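Local coordinates for protein IroE-like serine hydrolase (Shewanella oneidensis, PDB 3GFF) that probably hydrolyses ester bonds as a serine hydrolase of the esterase D family, with an alpha/beta-hydrolase fold, at residues R16-S19 with E24-E27; R26-A31 with K123-S128; M87-P92 with G115-F120; T95-L98 with N102-N105; Y215-N220 with A239-E244. One frame throughout, in Å; residues are numbered along the deposited sequence.

Contact 1: residues R16-S19 with E24-E27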
# COMPACT_ATOMS: atom_id res chain seq x y z
N ARG A 16 4.23 14.76 -22.73
CA ARG A 16 3.76 16.15 -22.83
C ARG A 16 2.70 16.31 -23.91
O ARG A 16 2.78 15.72 -25.00
CB ARG A 16 4.89 17.12 -23.15
CG ARG A 16 5.69 17.50 -21.95
CD ARG A 16 7.09 17.91 -22.31
NE ARG A 16 7.93 17.78 -21.13
CZ ARG A 16 8.46 18.79 -20.44
NH1 ARG A 16 8.29 20.06 -20.84
NH2 ARG A 16 9.21 18.53 -19.35
N LEU A 17 1.74 17.18 -23.61
CA LEU A 17 0.69 17.51 -24.53
C LEU A 17 0.45 19.03 -24.48
O LEU A 17 0.28 19.62 -23.39
CB LEU A 17 -0.56 16.74 -24.09
CG LEU A 17 -1.81 16.67 -24.95
CD1 LEU A 17 -2.76 15.64 -24.40
CD2 LEU A 17 -2.47 18.03 -25.01
N GLU A 18 0.43 19.67 -25.64
CA GLU A 18 0.11 21.09 -25.71
C GLU A 18 -1.40 21.20 -25.63
O GLU A 18 -2.07 20.78 -26.54
CB GLU A 18 0.61 21.73 -27.01
CG GLU A 18 2.12 21.82 -27.13
CD GLU A 18 2.80 22.49 -25.93
OE1 GLU A 18 2.73 23.75 -25.79
OE2 GLU A 18 3.44 21.76 -25.13
N SER A 19 -1.93 21.73 -24.52
CA SER A 19 -3.38 21.88 -24.37
C SER A 19 -3.81 23.16 -25.03
O SER A 19 -3.46 24.23 -24.58
CB SER A 19 -3.83 21.91 -22.91
OG SER A 19 -5.24 22.12 -22.83
N GLU A 24 -1.76 25.91 -22.43
CA GLU A 24 -0.50 25.60 -21.74
C GLU A 24 -0.02 24.21 -22.10
O GLU A 24 -0.74 23.42 -22.70
CB GLU A 24 -0.68 25.69 -20.20
CG GLU A 24 -1.72 24.74 -19.64
CD GLU A 24 -2.06 24.94 -18.15
OE1 GLU A 24 -1.74 26.00 -17.56
OE2 GLU A 24 -2.69 24.05 -17.57
N THR A 25 1.22 23.94 -21.73
CA THR A 25 1.80 22.62 -21.84
C THR A 25 1.34 21.84 -20.62
O THR A 25 1.37 22.36 -19.50
CB THR A 25 3.33 22.70 -21.77
OG1 THR A 25 3.78 23.60 -22.78
CG2 THR A 25 3.97 21.31 -21.98
N ARG A 26 0.88 20.62 -20.86
CA ARG A 26 0.46 19.74 -19.82
C ARG A 26 1.37 18.50 -19.79
O ARG A 26 1.60 17.89 -20.81
CB ARG A 26 -1.02 19.34 -20.00
CG ARG A 26 -2.03 20.31 -19.40
CD ARG A 26 -1.65 20.55 -17.93
NE ARG A 26 -2.74 21.03 -17.11
CZ ARG A 26 -3.24 20.42 -16.04
NH1 ARG A 26 -2.76 19.31 -15.55
NH2 ARG A 26 -4.24 20.99 -15.41
N GLU A 27 1.88 18.16 -18.61
CA GLU A 27 2.71 16.98 -18.42
C GLU A 27 1.95 15.85 -17.76
O GLU A 27 0.98 16.04 -16.98
CB GLU A 27 3.97 17.31 -17.60
CG GLU A 27 4.93 18.20 -18.36
CD GLU A 27 6.16 18.59 -17.55
OE1 GLU A 27 6.13 18.58 -16.30
OE2 GLU A 27 7.17 18.94 -18.20
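L17 O accepts the backbone N-H of R26 at 2.8 Å, and L17 N returns a bond of 2.9 Å to R26 O, so the two form a hydrogen-bonded antiparallel pair. The second such pair, S19 with E24, is less even: S19 N reaches E24 O at 2.8 Å, whereas E24 N donates to S19 O over a longer 3.2 Å. R16-E27 and E18-T25 are the non-hydrogen-bonded pairs. Strands 12-19 and 24-31 make a beta hairpin, its first strand outermost within this chain in the mixed sheet of the alpha/beta-hydrolase fold. On the face carrying R16, E18, T25 and E27, the E18 chain turns about CB-CG (chi2 -53°) and brings its carboxylate back over T25. T25 OG1 donates to E18 OE2 at 3.0 Å, on the syn side and 16° out of the carboxylate plane. R16 and E27 run side by side with CG on CG at 3.7 Å; their charged ends form a salt bridge whose close geometry is doubtful. The other face turns L17, S19 and R26 to helix 114-132. There R26 NE meets E24 OE2 at 3.1 Å and its NH2 lies by D89, a salt bridge of uncertain close geometry, while E24 also binds T84 and R88, and S19 OG joins E124. Acid, base and hydroxyl groups thus pair on the more exposed face, whereas on the other a charge network probably eases burial of R26.

Contact 2: residues R26-A31 with K123-S128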
# COMPACT_ATOMS: atom_id res chain seq x y z
N ARG A 26 0.88 20.62 -20.86
CA ARG A 26 0.46 19.74 -19.82
C ARG A 26 1.37 18.50 -19.79
O ARG A 26 1.60 17.89 -20.81
CB ARG A 26 -1.02 19.34 -20.00
CG ARG A 26 -2.03 20.31 -19.40
CD ARG A 26 -1.65 20.55 -17.93
NE ARG A 26 -2.74 21.03 -17.11
CZ ARG A 26 -3.24 20.42 -16.04
NH1 ARG A 26 -2.76 19.31 -15.55
NH2 ARG A 26 -4.24 20.99 -15.41
N GLU A 27 1.88 18.16 -18.61
CA GLU A 27 2.71 16.98 -18.42
C GLU A 27 1.95 15.85 -17.76
O GLU A 27 0.98 16.04 -16.98
CB GLU A 27 3.97 17.31 -17.60
CG GLU A 27 4.93 18.20 -18.36
CD GLU A 27 6.16 18.59 -17.55
OE1 GLU A 27 6.13 18.58 -16.30
OE2 GLU A 27 7.17 18.94 -18.20
N TYR A 28 2.36 14.65 -18.13
CA TYR A 28 1.77 13.45 -17.58
C TYR A 28 2.73 12.27 -17.70
O TYR A 28 3.68 12.30 -18.48
CB TYR A 28 0.41 13.16 -18.23
CG TYR A 28 0.43 12.79 -19.68
CD1 TYR A 28 0.36 13.76 -20.66
CD2 TYR A 28 0.46 11.46 -20.08
CE1 TYR A 28 0.32 13.43 -21.99
CE2 TYR A 28 0.42 11.12 -21.40
CZ TYR A 28 0.34 12.10 -22.36
OH TYR A 28 0.34 11.79 -23.69
N VAL A 29 2.45 11.22 -16.93
CA VAL A 29 3.25 10.00 -16.91
C VAL A 29 2.37 8.78 -17.20
O VAL A 29 1.21 8.74 -16.80
CB VAL A 29 3.96 9.81 -15.53
CG1 VAL A 29 5.17 10.72 -15.39
CG2 VAL A 29 2.97 10.02 -14.37
N ILE A 30 2.91 7.82 -17.93
CA ILE A 30 2.22 6.57 -18.29
C ILE A 30 3.00 5.35 -17.77
O ILE A 30 4.19 5.30 -17.95
CB ILE A 30 2.20 6.38 -19.84
CG1 ILE A 30 1.43 7.50 -20.54
CG2 ILE A 30 1.61 5.04 -20.23
CD1 ILE A 30 1.41 7.31 -22.07
N ALA A 31 2.33 4.39 -17.14
CA ALA A 31 2.93 3.12 -16.72
C ALA A 31 2.14 2.09 -17.52
O ALA A 31 0.90 2.09 -17.47
CB ALA A 31 2.77 2.87 -15.21
N LYS A 123 -11.26 15.87 -24.42
CA LYS A 123 -11.09 16.40 -25.75
C LYS A 123 -9.64 16.31 -26.23
O LYS A 123 -9.41 16.21 -27.42
CB LYS A 123 -11.63 17.83 -25.84
CG LYS A 123 -13.12 17.95 -25.51
CD LYS A 123 -14.01 17.32 -26.58
CE LYS A 123 -15.52 17.68 -26.35
NZ LYS A 123 -16.44 17.11 -27.41
N GLU A 124 -8.68 16.30 -25.30
CA GLU A 124 -7.27 16.25 -25.67
C GLU A 124 -6.50 15.07 -25.10
O GLU A 124 -6.01 14.22 -25.86
CB GLU A 124 -6.61 17.55 -25.27
CG GLU A 124 -7.24 18.77 -25.91
CD GLU A 124 -6.71 20.09 -25.39
OE1 GLU A 124 -6.37 20.20 -24.20
OE2 GLU A 124 -6.66 21.05 -26.16
N LEU A 125 -6.42 14.95 -23.78
CA LEU A 125 -5.62 13.88 -23.19
C LEU A 125 -6.09 12.43 -23.54
O LEU A 125 -5.32 11.65 -24.11
CB LEU A 125 -5.44 14.07 -21.68
CG LEU A 125 -4.48 13.09 -20.97
CD1 LEU A 125 -3.04 13.21 -21.46
CD2 LEU A 125 -4.54 13.26 -19.45
N ALA A 126 -7.33 12.07 -23.24
CA ALA A 126 -7.75 10.69 -23.51
C ALA A 126 -7.63 10.29 -25.02
O ALA A 126 -7.07 9.24 -25.36
CB ALA A 126 -9.16 10.38 -22.91
N PRO A 127 -8.13 11.11 -25.92
CA PRO A 127 -7.93 10.73 -27.32
C PRO A 127 -6.46 10.45 -27.69
O PRO A 127 -6.18 9.57 -28.50
CB PRO A 127 -8.46 11.95 -28.09
CG PRO A 127 -9.41 12.61 -27.16
CD PRO A 127 -8.96 12.32 -25.78
N SER A 128 -5.54 11.21 -27.10
CA SER A 128 -4.10 11.08 -27.39
C SER A 128 -3.53 9.74 -26.88
O SER A 128 -2.79 9.06 -27.59
CB SER A 128 -3.34 12.26 -26.79
OG SER A 128 -1.96 12.12 -27.00
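Y28 and L125 slide past one another in opposite directions, the leucine laying one methyl on the tyrosine ring. L125 CD1 sits over one face, 3.5 Å from the ring centroid and 17° off the normal, a CH-pi contact. It is displaced toward the rim on the CE1 side, where L125 CD1 approaches Y28 CE1 to 3.4 Å. The tyrosine holds its CG between the backbone N and the carbonyl carbon (chi1 67°), and the ring stands out from strand 24-31 toward the helix; L125 extends to meet it with its CG opposite its own backbone N (chi1 -173°). Helix 114-132 packs here against one side of the central sheet, a helix-on-sheet layer of the alpha/beta-hydrolase fold. L17 from the neighbouring strand and I81 from strand 77-81 also touch L125, which therefore spans several strands, while I129, one turn further along the helix, adds to the packing on Y28. The helix is irregular around L125: a wider pi-type turn at 123-125 is followed by a kink at P127, whose N makes no bond to the preceding turn. Beyond the ring, S128 points toward the strand, yet S128 OG stays 4.0 Å from Y28 OH, too far for a hydrogen bond.

Contact 3: residues M87-P92 with G115-F120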
# COMPACT_ATOMS: atom_id res chain seq x y z
N MSE A 87 -5.71 24.78 -7.92
CA MSE A 87 -6.93 25.39 -7.43
C MSE A 87 -7.85 25.76 -8.60
O MSE A 87 -9.04 25.81 -8.44
CB MSE A 87 -6.66 26.61 -6.54
CG MSE A 87 -6.17 26.25 -5.12
SE MSE A 87 -7.43 25.12 -4.11
CE MSE A 87 -8.84 26.41 -4.13
N ARG A 88 -7.29 25.97 -9.77
CA ARG A 88 -8.08 26.36 -10.92
C ARG A 88 -8.76 25.15 -11.49
O ARG A 88 -9.95 25.19 -11.71
CB ARG A 88 -7.20 27.01 -11.98
CG ARG A 88 -7.92 27.57 -13.21
CD ARG A 88 -6.90 27.79 -14.32
NE ARG A 88 -6.32 26.52 -14.74
CZ ARG A 88 -5.30 26.38 -15.58
NH1 ARG A 88 -4.70 27.45 -16.12
NH2 ARG A 88 -4.85 25.17 -15.89
N ASP A 89 -8.00 24.05 -11.66
CA ASP A 89 -8.48 22.87 -12.35
C ASP A 89 -9.26 21.88 -11.52
O ASP A 89 -10.00 21.10 -12.08
CB ASP A 89 -7.30 22.12 -12.95
CG ASP A 89 -6.54 22.93 -13.98
OD1 ASP A 89 -7.14 23.82 -14.62
OD2 ASP A 89 -5.33 22.67 -14.16
N TYR A 90 -9.09 21.89 -10.21
CA TYR A 90 -9.72 20.89 -9.36
C TYR A 90 -10.96 21.38 -8.66
O TYR A 90 -11.58 20.60 -7.93
CB TYR A 90 -8.68 20.32 -8.36
CG TYR A 90 -7.72 19.31 -8.94
CD1 TYR A 90 -7.45 19.25 -10.30
CD2 TYR A 90 -6.99 18.46 -8.12
CE1 TYR A 90 -6.58 18.36 -10.83
CE2 TYR A 90 -6.06 17.54 -8.65
CZ TYR A 90 -5.86 17.52 -10.01
OH TYR A 90 -4.93 16.65 -10.59
N THR A 91 -11.34 22.64 -8.89
CA THR A 91 -12.52 23.25 -8.26
C THR A 91 -13.64 23.44 -9.27
O THR A 91 -13.44 24.00 -10.33
CB THR A 91 -12.17 24.56 -7.51
OG1 THR A 91 -11.53 25.50 -8.39
CG2 THR A 91 -11.22 24.25 -6.32
N PRO A 92 -14.83 22.90 -8.97
CA PRO A 92 -15.96 22.98 -9.89
C PRO A 92 -16.69 24.32 -9.87
O PRO A 92 -17.32 24.69 -10.88
CB PRO A 92 -16.87 21.86 -9.41
CG PRO A 92 -16.55 21.70 -7.93
CD PRO A 92 -15.14 22.13 -7.75
N GLY A 115 -14.46 22.17 -14.90
CA GLY A 115 -15.18 21.86 -16.15
C GLY A 115 -14.26 21.77 -17.33
O GLY A 115 -14.27 20.80 -18.10
N ARG A 116 -13.44 22.80 -17.46
CA ARG A 116 -12.46 22.90 -18.52
C ARG A 116 -11.33 21.89 -18.42
O ARG A 116 -10.86 21.42 -19.44
CB ARG A 116 -11.95 24.34 -18.62
CG ARG A 116 -13.08 25.27 -19.11
CD ARG A 116 -13.13 26.66 -18.47
NE ARG A 116 -12.43 27.83 -19.03
CZ ARG A 116 -11.63 27.91 -20.10
NH1 ARG A 116 -11.28 26.87 -20.86
NH2 ARG A 116 -11.14 29.11 -20.40
N PHE A 117 -10.88 21.60 -17.21
CA PHE A 117 -9.87 20.58 -17.00
C PHE A 117 -10.43 19.19 -17.40
O PHE A 117 -9.70 18.37 -18.01
CB PHE A 117 -9.34 20.64 -15.56
CG PHE A 117 -8.47 19.49 -15.16
CD1 PHE A 117 -7.17 19.41 -15.58
CD2 PHE A 117 -8.96 18.49 -14.33
CE1 PHE A 117 -6.36 18.36 -15.17
CE2 PHE A 117 -8.17 17.43 -13.94
CZ PHE A 117 -6.88 17.35 -14.36
N LEU A 118 -11.70 18.90 -17.07
CA LEU A 118 -12.33 17.66 -17.52
C LEU A 118 -12.43 17.67 -19.05
O LEU A 118 -12.23 16.64 -19.71
CB LEU A 118 -13.71 17.47 -16.88
CG LEU A 118 -13.67 16.95 -15.44
CD1 LEU A 118 -14.99 17.24 -14.68
CD2 LEU A 118 -13.29 15.42 -15.47
N ASP A 119 -12.74 18.82 -19.63
CA ASP A 119 -12.79 18.94 -21.10
C ASP A 119 -11.42 18.63 -21.68
O ASP A 119 -11.30 17.96 -22.72
CB ASP A 119 -13.23 20.32 -21.52
CG ASP A 119 -14.70 20.59 -21.24
OD1 ASP A 119 -15.49 19.66 -21.01
OD2 ASP A 119 -15.05 21.76 -21.24
N PHE A 120 -10.38 19.12 -21.02
CA PHE A 120 -8.99 18.81 -21.40
C PHE A 120 -8.73 17.30 -21.46
O PHE A 120 -8.10 16.80 -22.39
CB PHE A 120 -7.98 19.50 -20.46
CG PHE A 120 -6.67 18.72 -20.29
CD1 PHE A 120 -5.74 18.63 -21.32
CD2 PHE A 120 -6.38 18.08 -19.06
CE1 PHE A 120 -4.53 17.91 -21.15
CE2 PHE A 120 -5.17 17.32 -18.90
CZ PHE A 120 -4.26 17.25 -19.96
O HOH W 1 -16.43 23.98 -13.60
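F117 meets D89 first at its CB, which lies 3.6 Å from D89 CB and equally close to D89 O. Its CG remains against the aspartate, again 3.6 Å from D89 CB, which sits over the ring face near that atom. The carboxylate lies above the ring plane past the CD1 rim, 3.9 Å from D89 CG to F117 CD1, with the two planes only 11° apart; CD2 passes D89 O. Farther out the neighbours change to Y90, which comes over the same face of F117: F117 CE2 is within 3.6 Å of Y90 CE1, and CZ at the tip is almost as near to that same atom. The two rings meet obliquely, planes at 51° and centroids 5.4 Å apart. F117 is turned toward D89 and Y90 by a CG set opposite the backbone N (chi1 170°). Short helix 86-89 and the turn after it are thus packed on the start of helix 114-132, one of the helices flanking the sheet in this alpha/beta-hydrolase fold. Y90 reaches from here to the probable nucleophile elbow, whose residues its side chain touches, and its OH binds the backbone N of D50. The aspartate's polar end is held in turn by R88, which grips it side-on: R88 NE and NH2 both donate to D89 OD1, the NE bond being 2.8 Å. R26 of strand 24-31, also beside that carboxylate, packs against F117. At the other end of the contact one water spans the segments, donating to P92 O at 2.9 Å and accepting from G115 N at 3.0 Å.

Contact 4: residues T95-L98 with N102-N105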
# COMPACT_ATOMS: atom_id res chain seq x y z
N THR A 95 -15.14 30.54 -5.75
CA THR A 95 -15.33 31.28 -4.49
C THR A 95 -13.95 31.75 -4.05
O THR A 95 -12.94 31.11 -4.36
CB THR A 95 -15.99 30.46 -3.35
OG1 THR A 95 -16.22 31.30 -2.20
CG2 THR A 95 -15.10 29.30 -2.94
N LEU A 96 -13.93 32.87 -3.35
CA LEU A 96 -12.71 33.46 -2.79
C LEU A 96 -12.60 33.17 -1.29
O LEU A 96 -11.64 33.62 -0.67
CB LEU A 96 -12.73 34.97 -2.98
CG LEU A 96 -12.77 35.49 -4.42
CD1 LEU A 96 -13.07 36.98 -4.49
CD2 LEU A 96 -11.47 35.10 -5.17
N VAL A 97 -13.54 32.41 -0.72
CA VAL A 97 -13.57 32.21 0.72
C VAL A 97 -13.60 30.74 1.16
O VAL A 97 -13.99 29.86 0.40
CB VAL A 97 -14.80 32.94 1.41
CG1 VAL A 97 -14.71 34.48 1.28
CG2 VAL A 97 -16.15 32.42 0.87
N LEU A 98 -13.15 30.52 2.39
CA LEU A 98 -13.22 29.22 3.06
C LEU A 98 -14.65 29.12 3.62
O LEU A 98 -15.35 30.11 3.63
CB LEU A 98 -12.19 29.15 4.21
CG LEU A 98 -10.71 29.13 3.85
CD1 LEU A 98 -9.84 29.74 4.93
CD2 LEU A 98 -10.25 27.69 3.49
N ASN A 102 -13.96 33.45 5.78
CA ASN A 102 -12.66 34.11 5.70
C ASN A 102 -12.03 33.86 4.33
O ASN A 102 -12.28 32.84 3.71
CB ASN A 102 -11.77 33.57 6.80
CG ASN A 102 -12.31 33.90 8.17
OD1 ASN A 102 -12.94 34.94 8.37
ND2 ASN A 102 -12.05 33.02 9.14
N LYS A 103 -11.24 34.80 3.85
CA LYS A 103 -10.66 34.68 2.52
C LYS A 103 -9.67 33.52 2.41
O LYS A 103 -8.90 33.25 3.33
CB LYS A 103 -10.01 36.01 2.10
CG LYS A 103 -11.03 37.12 1.67
CD LYS A 103 -11.80 36.73 0.35
CE LYS A 103 -12.81 37.81 -0.20
NZ LYS A 103 -14.11 37.95 0.52
N GLY A 104 -9.71 32.81 1.28
CA GLY A 104 -8.75 31.74 1.01
C GLY A 104 -7.47 32.42 0.58
O GLY A 104 -7.42 33.65 0.52
N ASN A 105 -6.43 31.65 0.30
CA ASN A 105 -5.16 32.22 -0.20
C ASN A 105 -5.39 32.82 -1.59
O ASN A 105 -6.40 32.51 -2.23
CB ASN A 105 -4.06 31.16 -0.24
CG ASN A 105 -4.39 29.97 -1.13
OD1 ASN A 105 -4.58 30.10 -2.35
ND2 ASN A 105 -4.42 28.81 -0.53
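V97 and K103 form one isolated backbone bridge, CA to CA 4.2 Å, between two lengths of chain that are neither helix nor strand. Two nearly straight hydrogen bonds flank it. L98 N donates to N102 O at 2.8 Å, and G104 N donates to L96 O at 2.9 Å with an N-H...O angle of 173°. The second donor arrives tilted 27° from the carbonyl plane of L96. K103 folds its side chain back over the bridge, bent at chi2 (-66°) and again at chi4, so that K103 CD settles 3.3 Å from L96 O. Its CE rests near L96 CB, and K103 NZ ends 3.6 Å from V97 CG1, an approach of the ammonium group to a methyl with no bond between them. On the other flank L98 CD1 lies 4.0 Å from K103 O, while Y108, later in the same connection, and W173 also touch the leucine. Just before the bridge, T95 OG1 accepts from V97 N in an ST turn. Together these contacts pinch off a small surface loop within the long connection from helix 86-89 to helix 114-132. Main-chain polar groups supply the directional bonds of the closure, and the lysine contributes mainly its aliphatic methylenes.

Contact 5: residues Y215-N220 with A239-E244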
# COMPACT_ATOMS: atom_id res chain seq x y z
N TYR A 215 -15.55 19.05 10.51
CA TYR A 215 -16.45 19.55 9.47
C TYR A 215 -16.26 18.86 8.12
O TYR A 215 -17.24 18.52 7.46
CB TYR A 215 -16.26 21.06 9.32
CG TYR A 215 -17.09 21.73 8.26
CD1 TYR A 215 -18.37 22.18 8.55
CD2 TYR A 215 -16.60 21.94 6.98
CE1 TYR A 215 -19.13 22.80 7.59
CE2 TYR A 215 -17.37 22.58 6.01
CZ TYR A 215 -18.64 23.01 6.33
OH TYR A 215 -19.44 23.66 5.43
N HIS A 216 -15.01 18.69 7.70
CA HIS A 216 -14.67 18.00 6.44
C HIS A 216 -15.14 16.52 6.49
O HIS A 216 -15.73 16.01 5.52
CB HIS A 216 -13.15 18.16 6.20
CG HIS A 216 -12.53 17.10 5.34
ND1 HIS A 216 -12.81 16.96 3.99
CD2 HIS A 216 -11.59 16.17 5.63
CE1 HIS A 216 -12.08 15.97 3.50
NE2 HIS A 216 -11.36 15.45 4.48
N LYS A 217 -14.84 15.83 7.58
CA LYS A 217 -15.25 14.43 7.74
C LYS A 217 -16.78 14.30 7.75
O LYS A 217 -17.33 13.43 7.07
CB LYS A 217 -14.69 13.84 9.03
CG LYS A 217 -15.24 12.45 9.34
CD LYS A 217 -14.66 11.83 10.56
CE LYS A 217 -15.21 12.39 11.81
NZ LYS A 217 -15.04 11.32 12.85
N ASP A 218 -17.45 15.18 8.48
CA ASP A 218 -18.91 15.12 8.58
C ASP A 218 -19.60 15.32 7.24
O ASP A 218 -20.57 14.62 6.94
CB ASP A 218 -19.43 16.08 9.66
CG ASP A 218 -18.84 15.81 11.01
OD1 ASP A 218 -18.43 14.65 11.22
OD2 ASP A 218 -18.76 16.73 11.86
N LEU A 219 -19.10 16.25 6.42
CA LEU A 219 -19.61 16.45 5.05
C LEU A 219 -19.53 15.18 4.24
O LEU A 219 -20.47 14.87 3.51
CB LEU A 219 -18.85 17.58 4.30
CG LEU A 219 -19.49 18.98 4.31
CD1 LEU A 219 -20.29 19.28 5.53
CD2 LEU A 219 -18.50 20.05 4.05
N ASN A 220 -18.42 14.45 4.37
CA ASN A 220 -18.24 13.17 3.68
C ASN A 220 -19.19 12.06 4.14
O ASN A 220 -19.77 11.37 3.31
CB ASN A 220 -16.79 12.66 3.76
CG ASN A 220 -15.91 13.25 2.65
OD1 ASN A 220 -15.79 12.65 1.59
ND2 ASN A 220 -15.33 14.41 2.88
N ALA A 239 -18.85 3.14 0.21
CA ALA A 239 -17.96 3.97 1.00
C ALA A 239 -17.33 3.14 2.13
O ALA A 239 -17.89 2.12 2.54
CB ALA A 239 -18.72 5.18 1.61
N LYS A 240 -16.14 3.54 2.54
CA LYS A 240 -15.48 2.95 3.69
C LYS A 240 -14.89 4.08 4.52
O LYS A 240 -14.24 4.96 3.99
CB LYS A 240 -14.42 1.91 3.31
CG LYS A 240 -13.71 1.32 4.56
CD LYS A 240 -12.70 0.19 4.29
CE LYS A 240 -13.27 -1.22 4.52
NZ LYS A 240 -12.19 -2.22 4.29
N TYR A 241 -15.18 4.06 5.81
CA TYR A 241 -14.66 5.01 6.78
C TYR A 241 -13.41 4.41 7.45
O TYR A 241 -13.41 3.25 7.87
CB TYR A 241 -15.74 5.37 7.84
CG TYR A 241 -15.20 6.18 9.03
CD1 TYR A 241 -14.62 7.44 8.83
CD2 TYR A 241 -15.28 5.69 10.33
CE1 TYR A 241 -14.13 8.18 9.87
CE2 TYR A 241 -14.79 6.43 11.41
CZ TYR A 241 -14.22 7.69 11.16
OH TYR A 241 -13.73 8.46 12.17
N TYR A 242 -12.36 5.23 7.56
CA TYR A 242 -11.07 4.84 8.14
C TYR A 242 -10.74 5.70 9.37
O TYR A 242 -10.10 6.75 9.25
CB TYR A 242 -9.98 5.04 7.08
CG TYR A 242 -10.14 4.21 5.81
CD1 TYR A 242 -10.84 4.69 4.71
CD2 TYR A 242 -9.54 2.95 5.70
CE1 TYR A 242 -10.97 3.93 3.55
CE2 TYR A 242 -9.65 2.20 4.57
CZ TYR A 242 -10.35 2.70 3.49
OH TYR A 242 -10.48 1.91 2.38
N PRO A 243 -11.15 5.26 10.55
CA PRO A 243 -10.90 6.10 11.74
C PRO A 243 -9.42 6.31 12.07
O PRO A 243 -9.07 7.29 12.72
CB PRO A 243 -11.60 5.32 12.87
CG PRO A 243 -11.59 3.91 12.42
CD PRO A 243 -11.77 3.97 10.92
N GLU A 244 -8.55 5.40 11.61
CA GLU A 244 -7.12 5.48 11.91
C GLU A 244 -6.34 6.09 10.78
O GLU A 244 -5.16 5.91 10.69
CB GLU A 244 -6.56 4.11 12.28
CG GLU A 244 -7.39 3.36 13.35
CD GLU A 244 -7.56 4.15 14.64
OE1 GLU A 244 -6.63 4.90 15.01
OE2 GLU A 244 -8.64 4.01 15.29
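K217 and Y241 both set CG opposite the backbone N (chi1 172° and 170°), so each side chain reaches toward the other; K217 then stays extended through chi2 and turns at chi3 (77°) to bring its ammonium group to the phenol. The contact joins the start of helix 215-230 to strand 235-241, which borders the central sheet of the alpha/beta-hydrolase fold within this chain. The helix precedes the strand in sequence, and across these segments only this pair of residues touches. K217 NZ donates to Y241 OH over 3.2 Å, a fairly long bond. The lysine's aliphatic part contributes as well: K217 CD lies 3.8 Å from Y241 CE1 and as far from Y241 OH, approaching the ring obliquely while the two side chains cross. The ammonium group has a stronger partner in N203, whose OD1 also accepts from NZ; N203 touches Y241 too, so this loop residue adjoins both members of the pair. L221, one turn on in the helix, packs on the tyrosine. Neighbouring H216 faces another way, its NE2 bonded to D169 and its ring meeting that of H247; D169 and H247 are, with S145, the probable Ser-His-Asp triad, and K217 lies near those residues without touching them. P243 N, two residues on from the tyrosine, stands 3.9 Å above the plane of the Y241 ring, over its centre.

From the N terminus, contact 1 closes first, a hairpin joining strands 12-19 and 24-31. Contact 2 begins on the same second strand, sharing R26 and E27, and closes a loop of 91 residues by bringing helix 114-132 onto the sheet. Contact 3 nests inside that loop, tying helix 86-89 and its following turn to the same helix, and contact 4 nests inside contact 3 as a small surface closure, with centres about 18 Å apart. R26, shared by contacts 1 and 2, also packs on F117 and F120 of contact 3. Contact 5 follows in series, joining helix 215-230 to strand 235-241, the other outermost strand within this chain, about 35 Å from contact 1 between centres.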